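Local coordinates for protein methylmalonate-semialdehyde dehydrogenase (Oceanimonas doudoroffii, PDB 4ZZ7) that catalyses the NAD-dependent, CoA-acylating oxidation of methylmalonate semialdehyde as a member of the aldehyde dehydrogenase family, at residues 442-454 and 461-473. Numbering follows the deposited sequence.
Sequences PLPVPVAYHSFGG and GDLHAYGPDAVRF
Y466 carries its CG between the backbone N and the carbonyl carbon (chi1 67°), which turns its ring so that one edge faces P446 O and V447 O, and F452, with CG opposite its own N (chi1 -179°), crosses the tyrosine at a slant, its far end leading on to the cofactor. The backbones of F452 and A465 form a single antiparallel bridge, a hydrogen-bonded pair in the aldehyde dehydrogenase fold, joining the loop after strand 436-439 to the approach to helix 467-473. F452 N gives a nearly straight bond to A465 O (2.8 Å, 174°), and A465 N returns one to F452 O (2.7 Å). F452 N also lies over one face of the Y466 ring, while F452 CB packs against Y466 CE2. The Y466 OH reaches P446 O in the ring plane, a hydrogen bond modelled too short to trust in detail. W160 meets both rings, and the F452 side chain contacts bound NAD and lies about 4 Å from that of C283. S451 OG gives a hydrogen bond to Y466 O (2.7 Å), from a position tilted out of the carbonyl plane, and takes one from D469 N (3.2 Å). An alanine in place of S451 would remove this hydroxyl and is likely to leave Y466 O and D469 N without their shared mate. D469 OD2 accepts H464 N through its anti lone pair (3.1 Å); its OD1 forms salt bridges to R472 and R477 of the second subunit. G467, at positive phi and without a side chain, lets H450 O come close to its CA, where a CB would clash. Beyond the bridge, one water donates to G453 O (2.9 Å) and lies in the H464 ring plane, 2.8 Å from H464 ND1.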
ATOM      1  N   PRO A 442       9.067 -20.882  18.790  1.00 28.03           N
ATOM      2  CA  PRO A 442       8.861 -22.180  18.135  1.00 25.95           C
ATOM      3  C   PRO A 442       7.565 -22.274  17.287  1.00 26.19           C
ATOM      4  O   PRO A 442       7.482 -23.111  16.396  1.00 28.06           O
ATOM      5  CB  PRO A 442       8.782 -23.126  19.320  1.00 26.30           C
ATOM      6  CG  PRO A 442       8.172 -22.316  20.415  1.00 27.42           C
ATOM      7  CD  PRO A 442       8.708 -20.923  20.230  1.00 28.89           C
ATOM      8  N   LEU A 443       6.561 -21.436  17.560  1.00 25.72           N
ATOM      9  CA  LEU A 443       5.311 -21.420  16.794  1.00 24.40           C
ATOM     10  C   LEU A 443       5.122 -20.066  16.116  1.00 22.50           C
ATOM     11  O   LEU A 443       4.264 -19.272  16.524  1.00 22.16           O
ATOM     12  CB  LEU A 443       4.119 -21.700  17.709  1.00 25.72           C
ATOM     13  CG  LEU A 443       4.109 -23.015  18.483  1.00 27.27           C
ATOM     14  CD1 LEU A 443       2.963 -23.011  19.494  1.00 26.92           C
ATOM     15  CD2 LEU A 443       4.016 -24.207  17.525  1.00 27.57           C
ATOM     16  N   PRO A 444       5.912 -19.784  15.068  1.00 21.05           N
ATOM     17  CA  PRO A 444       5.834 -18.479  14.406  1.00 19.95           C
ATOM     18  C   PRO A 444       4.626 -18.419  13.502  1.00 19.48           C
ATOM     19  O   PRO A 444       4.765 -18.346  12.290  1.00 18.41           O
ATOM     20  CB  PRO A 444       7.140 -18.416  13.618  1.00 20.21           C
ATOM     21  CG  PRO A 444       7.443 -19.838  13.288  1.00 20.40           C
ATOM     22  CD  PRO A 444       6.909 -20.661  14.423  1.00 20.75           C
ATOM     23  N   VAL A 445       3.444 -18.465  14.122  1.00 19.88           N
ATOM     24  CA  VAL A 445       2.165 -18.391  13.433  1.00 19.05           C
ATOM     25  C   VAL A 445       1.848 -16.921  13.113  1.00 18.77           C
ATOM     26  O   VAL A 445       1.760 -16.078  14.020  1.00 18.05           O
ATOM     27  CB  VAL A 445       1.045 -18.979  14.270  1.00 19.15           C
ATOM     28  CG1 VAL A 445      -0.269 -18.888  13.520  1.00 20.67           C
ATOM     29  CG2 VAL A 445       1.326 -20.428  14.567  1.00 19.15           C
ATOM     30  N   PRO A 446       1.717 -16.602  11.812  1.00 18.32           N
ATOM     31  CA  PRO A 446       1.373 -15.254  11.478  1.00 18.25           C
ATOM     32  C   PRO A 446       0.027 -14.803  12.062  1.00 18.58           C
ATOM     33  O   PRO A 446      -0.932 -15.574  12.103  1.00 18.74           O
ATOM     34  CB  PRO A 446       1.322 -15.294   9.952  1.00 18.26           C
ATOM     35  CG  PRO A 446       2.282 -16.345   9.573  1.00 17.78           C
ATOM     36  CD  PRO A 446       2.074 -17.385  10.610  1.00 17.97           C
ATOM     37  N   VAL A 447      -0.012 -13.546  12.485  1.00 18.77           N
ATOM     38  CA  VAL A 447      -1.195 -12.941  13.041  1.00 19.27           C
ATOM     39  C   VAL A 447      -2.214 -12.689  11.913  1.00 19.29           C
ATOM     40  O   VAL A 447      -1.847 -12.614  10.738  1.00 19.54           O
ATOM     41  CB  VAL A 447      -0.837 -11.621  13.737  1.00 20.65           C
ATOM     42  CG1 VAL A 447      -2.017 -11.063  14.534  1.00 22.66           C
ATOM     43  CG2 VAL A 447       0.299 -11.836  14.708  1.00 20.35           C
ATOM     44  N   ALA A 448      -3.489 -12.566  12.280  1.00 18.69           N
ATOM     45  CA  ALA A 448      -4.608 -12.354  11.343  1.00 18.32           C
ATOM     46  C   ALA A 448      -4.402 -11.325  10.257  1.00 17.84           C
ATOM     47  O   ALA A 448      -5.038 -11.437   9.203  1.00 17.99           O
ATOM     48  CB  ALA A 448      -5.863 -11.979  12.127  1.00 18.82           C
ATOM     49  N   TYR A 449      -3.581 -10.305  10.548  1.00 17.40           N
ATOM     50  CA  TYR A 449      -3.218  -9.230   9.575  1.00 16.95           C
ATOM     51  C   TYR A 449      -1.989  -9.604   8.729  1.00 16.30           C
ATOM     52  O   TYR A 449      -1.444  -8.788   7.991  1.00 16.69           O
ATOM     53  CB  TYR A 449      -3.059  -7.812  10.210  1.00 16.60           C
ATOM     54  CG  TYR A 449      -2.284  -7.695  11.524  1.00 17.06           C
ATOM     55  CD1 TYR A 449      -2.849  -8.107  12.743  1.00 17.29           C
ATOM     56  CD2 TYR A 449      -1.007  -7.113  11.575  1.00 17.32           C
ATOM     57  CE1 TYR A 449      -2.165  -7.969  13.954  1.00 16.98           C
ATOM     58  CE2 TYR A 449      -0.306  -6.993  12.791  1.00 16.95           C
ATOM     59  CZ  TYR A 449      -0.896  -7.428  13.980  1.00 16.65           C
ATOM     60  OH  TYR A 449      -0.267  -7.336  15.200  1.00 15.26           O
ATOM     61  N   HIS A 450      -1.570 -10.852   8.836  1.00 15.46           N
ATOM     62  CA  HIS A 450      -0.589 -11.407   7.939  1.00 15.13           C
ATOM     63  C   HIS A 450      -1.182 -12.653   7.285  1.00 14.84           C
ATOM     64  O   HIS A 450      -2.336 -12.985   7.515  1.00 14.71           O
ATOM     65  CB  HIS A 450       0.724 -11.668   8.692  1.00 14.66           C
ATOM     66  CG  HIS A 450       1.569 -10.436   8.852  1.00 14.33           C
ATOM     67  ND1 HIS A 450       2.435  -9.981   7.875  1.00 13.89           N
ATOM     68  CD2 HIS A 450       1.658  -9.555   9.872  1.00 14.19           C
ATOM     69  CE1 HIS A 450       3.033  -8.887   8.302  1.00 13.84           C
ATOM     70  NE2 HIS A 450       2.582  -8.611   9.511  1.00 14.05           N
ATOM     71  N   SER A 451      -0.420 -13.314   6.432  1.00 14.37           N
ATOM     72  CA  SER A 451      -0.938 -14.496   5.817  1.00 14.19           C
ATOM     73  C   SER A 451      -0.078 -15.646   6.205  1.00 14.35           C
ATOM     74  O   SER A 451       1.096 -15.457   6.501  1.00 13.60           O
ATOM     75  CB  SER A 451      -1.021 -14.320   4.316  1.00 14.04           C
ATOM     76  OG  SER A 451      -2.026 -13.386   3.985  1.00 13.29           O
ATOM     77  N   PHE A 452      -0.707 -16.823   6.190  1.00 15.73           N
ATOM     78  CA  PHE A 452      -0.164 -18.120   6.651  1.00 16.97           C
ATOM     79  C   PHE A 452       0.050 -18.984   5.434  1.00 18.63           C
ATOM     80  O   PHE A 452      -0.863 -19.153   4.625  1.00 19.94           O
ATOM     81  CB  PHE A 452      -1.214 -18.811   7.525  1.00 16.66           C
ATOM     82  CG  PHE A 452      -0.802 -20.137   8.096  1.00 16.18           C
ATOM     83  CD1 PHE A 452      -0.719 -21.263   7.302  1.00 15.72           C
ATOM     84  CD2 PHE A 452      -0.567 -20.264   9.473  1.00 15.94           C
ATOM     85  CE1 PHE A 452      -0.379 -22.476   7.851  1.00 15.67           C
ATOM     86  CE2 PHE A 452      -0.216 -21.481  10.021  1.00 15.68           C
ATOM     87  CZ  PHE A 452      -0.128 -22.587   9.207  1.00 15.60           C
ATOM     88  N   GLY A 453       1.236 -19.557   5.306  1.00 19.20           N
ATOM     89  CA  GLY A 453       1.478 -20.456   4.202  1.00 19.04           C
ATOM     90  C   GLY A 453       2.897 -20.962   4.178  1.00 19.21           C
ATOM     91  O   GLY A 453       3.849 -20.177   4.311  1.00 19.05           O
ATOM     92  N   GLY A 454       3.034 -22.275   4.028  1.00 18.75           N
ATOM     93  CA  GLY A 454       4.335 -22.905   3.901  1.00 18.56           C
ATOM     94  C   GLY A 454       4.895 -22.862   2.500  1.00 18.66           C
ATOM     95  O   GLY A 454       4.224 -22.441   1.554  1.00 18.45           O
ATOM     96  N   GLY A 461      -0.085 -23.504  -4.590  1.00 18.76           N
ATOM     97  CA  GLY A 461      -0.656 -22.230  -5.026  1.00 19.07           C
ATOM     98  C   GLY A 461       0.340 -21.085  -4.906  1.00 19.45           C
ATOM     99  O   GLY A 461       1.527 -21.291  -4.587  1.00 20.51           O
ATOM    100  N   ASP A 462      -0.158 -19.873  -5.157  1.00 18.96           N
ATOM    101  CA  ASP A 462       0.635 -18.638  -5.044  1.00 18.14           C
ATOM    102  C   ASP A 462       0.072 -17.574  -4.096  1.00 17.53           C
ATOM    103  O   ASP A 462       0.715 -16.539  -3.910  1.00 19.74           O
ATOM    104  CB  ASP A 462       0.883 -18.024  -6.436  1.00 18.44           C
ATOM    105  CG  ASP A 462      -0.394 -17.849  -7.255  1.00 18.15           C
ATOM    106  OD1 ASP A 462      -1.465 -17.722  -6.647  1.00 18.10           O
ATOM    107  OD2 ASP A 462      -0.324 -17.862  -8.503  1.00 17.36           O
ATOM    108  N   LEU A 463      -1.101 -17.805  -3.516  1.00 16.23           N
ATOM    109  CA  LEU A 463      -1.662 -16.914  -2.506  1.00 15.74           C
ATOM    110  C   LEU A 463      -1.928 -17.710  -1.250  1.00 16.15           C
ATOM    111  O   LEU A 463      -2.562 -18.766  -1.300  1.00 16.72           O
ATOM    112  CB  LEU A 463      -2.975 -16.294  -2.981  1.00 15.13           C
ATOM    113  CG  LEU A 463      -2.801 -15.285  -4.097  1.00 14.84           C
ATOM    114  CD1 LEU A 463      -4.147 -14.961  -4.695  1.00 14.84           C
ATOM    115  CD2 LEU A 463      -2.127 -14.023  -3.593  1.00 14.60           C
ATOM    116  N   HIS A 464      -1.477 -17.186  -0.120  1.00 15.83           N
ATOM    117  CA  HIS A 464      -1.514 -17.918   1.128  1.00 15.74           C
ATOM    118  C   HIS A 464      -2.808 -17.734   1.878  1.00 15.41           C
ATOM    119  O   HIS A 464      -3.688 -17.040   1.418  1.00 15.10           O
ATOM    120  CB  HIS A 464      -0.293 -17.524   1.922  1.00 16.09           C
ATOM    121  CG  HIS A 464       0.968 -17.955   1.259  1.00 17.09           C
ATOM    122  ND1 HIS A 464       2.199 -17.909   1.879  1.00 18.38           N
ATOM    123  CD2 HIS A 464       1.188 -18.480   0.029  1.00 16.70           C
ATOM    124  CE1 HIS A 464       3.118 -18.383   1.059  1.00 17.31           C
ATOM    125  NE2 HIS A 464       2.530 -18.730  -0.070  1.00 16.80           N
ATOM    126  N   ALA A 465      -2.922 -18.418   3.011  1.00 15.69           N
ATOM    127  CA  ALA A 465      -4.142 -18.441   3.814  1.00 15.44           C
ATOM    128  C   ALA A 465      -4.278 -17.196   4.662  1.00 15.39           C
ATOM    129  O   ALA A 465      -3.279 -16.655   5.162  1.00 14.72           O
ATOM    130  CB  ALA A 465      -4.203 -19.679   4.700  1.00 15.37           C
ATOM    131  N   TYR A 466      -5.550 -16.768   4.756  1.00 15.48           N
ATOM    132  CA  TYR A 466      -6.066 -15.632   5.536  1.00 14.89           C
ATOM    133  C   TYR A 466      -5.297 -14.366   5.270  1.00 14.93           C
ATOM    134  O   TYR A 466      -4.520 -14.329   4.351  1.00 15.34           O
ATOM    135  CB  TYR A 466      -6.282 -15.995   7.036  1.00 14.71           C
ATOM    136  CG  TYR A 466      -5.109 -16.311   7.963  1.00 14.00           C
ATOM    137  CD1 TYR A 466      -4.447 -15.300   8.616  1.00 13.97           C
ATOM    138  CD2 TYR A 466      -4.778 -17.615   8.298  1.00 13.41           C
ATOM    139  CE1 TYR A 466      -3.434 -15.568   9.528  1.00 13.79           C
ATOM    140  CE2 TYR A 466      -3.777 -17.887   9.210  1.00 13.41           C
ATOM    141  CZ  TYR A 466      -3.097 -16.852   9.824  1.00 13.35           C
ATOM    142  OH  TYR A 466      -2.080 -17.085  10.727  1.00 12.71           O
ATOM    143  N   GLY A 467      -5.547 -13.305   6.015  1.00 15.55           N
ATOM    144  CA  GLY A 467      -4.730 -12.091   5.902  1.00 15.52           C
ATOM    145  C   GLY A 467      -4.914 -11.368   4.590  1.00 15.40           C
ATOM    146  O   GLY A 467      -5.979 -11.491   3.987  1.00 14.57           O
ATOM    147  N   PRO A 468      -3.866 -10.633   4.127  1.00 15.87           N
ATOM    148  CA  PRO A 468      -3.962  -9.900   2.852  1.00 15.81           C
ATOM    149  C   PRO A 468      -4.125 -10.768   1.601  1.00 15.79           C
ATOM    150  O   PRO A 468      -4.870 -10.406   0.672  1.00 16.41           O
ATOM    151  CB  PRO A 468      -2.631  -9.172   2.773  1.00 15.84           C
ATOM    152  CG  PRO A 468      -2.187  -9.065   4.194  1.00 16.30           C
ATOM    153  CD  PRO A 468      -2.543 -10.401   4.746  1.00 16.08           C
ATOM    154  N   ASP A 469      -3.439 -11.897   1.571  1.00 14.96           N
ATOM    155  CA  ASP A 469      -3.537 -12.787   0.440  1.00 14.25           C
ATOM    156  C   ASP A 469      -4.928 -13.318   0.248  1.00 14.03           C
ATOM    157  O   ASP A 469      -5.331 -13.540  -0.888  1.00 14.26           O
ATOM    158  CB  ASP A 469      -2.551 -13.919   0.585  1.00 14.29           C
ATOM    159  CG  ASP A 469      -1.136 -13.467   0.323  1.00 14.46           C
ATOM    160  OD1 ASP A 469      -0.878 -12.258   0.256  1.00 14.45           O
ATOM    161  OD2 ASP A 469      -0.246 -14.306   0.145  1.00 14.86           O
ATOM    162  N   ALA A 470      -5.671 -13.501   1.337  1.00 13.61           N
ATOM    163  CA  ALA A 470      -7.047 -13.984   1.222  1.00 13.44           C
ATOM    164  C   ALA A 470      -7.939 -12.945   0.565  1.00 12.97           C
ATOM    165  O   ALA A 470      -8.881 -13.264  -0.143  1.00 12.87           O
ATOM    166  CB  ALA A 470      -7.587 -14.367   2.576  1.00 13.71           C
ATOM    167  N   VAL A 471      -7.615 -11.688   0.772  1.00 12.94           N
ATOM    168  CA  VAL A 471      -8.326 -10.624   0.084  1.00 13.17           C
ATOM    169  C   VAL A 471      -8.154 -10.796  -1.422  1.00 13.85           C
ATOM    170  O   VAL A 471      -9.107 -10.691  -2.183  1.00 13.42           O
ATOM    171  CB  VAL A 471      -7.847  -9.224   0.518  1.00 12.63           C
ATOM    172  CG1 VAL A 471      -8.561  -8.169  -0.305  1.00 12.51           C
ATOM    173  CG2 VAL A 471      -8.124  -8.994   2.004  1.00 12.32           C
ATOM    174  N   ARG A 472      -6.928 -11.098  -1.824  1.00 15.44           N
ATOM    175  CA  ARG A 472      -6.592 -11.316  -3.232  1.00 16.76           C
ATOM    176  C   ARG A 472      -7.054 -12.652  -3.806  1.00 16.66           C
ATOM    177  O   ARG A 472      -7.319 -12.761  -5.025  1.00 16.53           O
ATOM    178  CB  ARG A 472      -5.091 -11.144  -3.449  1.00 17.75           C
ATOM    179  CG  ARG A 472      -4.653  -9.721  -3.192  1.00 19.50           C
ATOM    180  CD  ARG A 472      -5.256  -8.717  -4.173  1.00 21.42           C
ATOM    181  NE  ARG A 472      -4.493  -8.730  -5.423  1.00 24.75           N
ATOM    182  CZ  ARG A 472      -4.850  -9.352  -6.554  1.00 28.80           C
ATOM    183  NH1 ARG A 472      -6.010 -10.042  -6.673  1.00 32.99           N
ATOM    184  NH2 ARG A 472      -4.038  -9.279  -7.600  1.00 28.11           N
ATOM    185  N   PHE A 473      -7.137 -13.661  -2.943  1.00 16.73           N
ATOM    186  CA  PHE A 473      -7.613 -14.960  -3.377  1.00 16.73           C
ATOM    187  C   PHE A 473      -9.108 -14.973  -3.512  1.00 16.44           C
ATOM    188  O   PHE A 473      -9.623 -15.606  -4.431  1.00 16.55           O
ATOM    189  CB  PHE A 473      -7.200 -16.067  -2.433  1.00 17.09           C
ATOM    190  CG  PHE A 473      -7.624 -17.423  -2.912  1.00 17.54           C
ATOM    191  CD1 PHE A 473      -6.927 -18.058  -3.930  1.00 17.66           C
ATOM    192  CD2 PHE A 473      -8.737 -18.046  -2.377  1.00 17.75           C
ATOM    193  CE1 PHE A 473      -7.314 -19.302  -4.381  1.00 17.81           C
ATOM    194  CE2 PHE A 473      -9.142 -19.289  -2.832  1.00 17.81           C
ATOM    195  CZ  PHE A 473      -8.430 -19.916  -3.831  1.00 17.97           C
TER
HETATM  196  O   HOH W   1       4.186 -17.353   3.772  1.00 16.92           O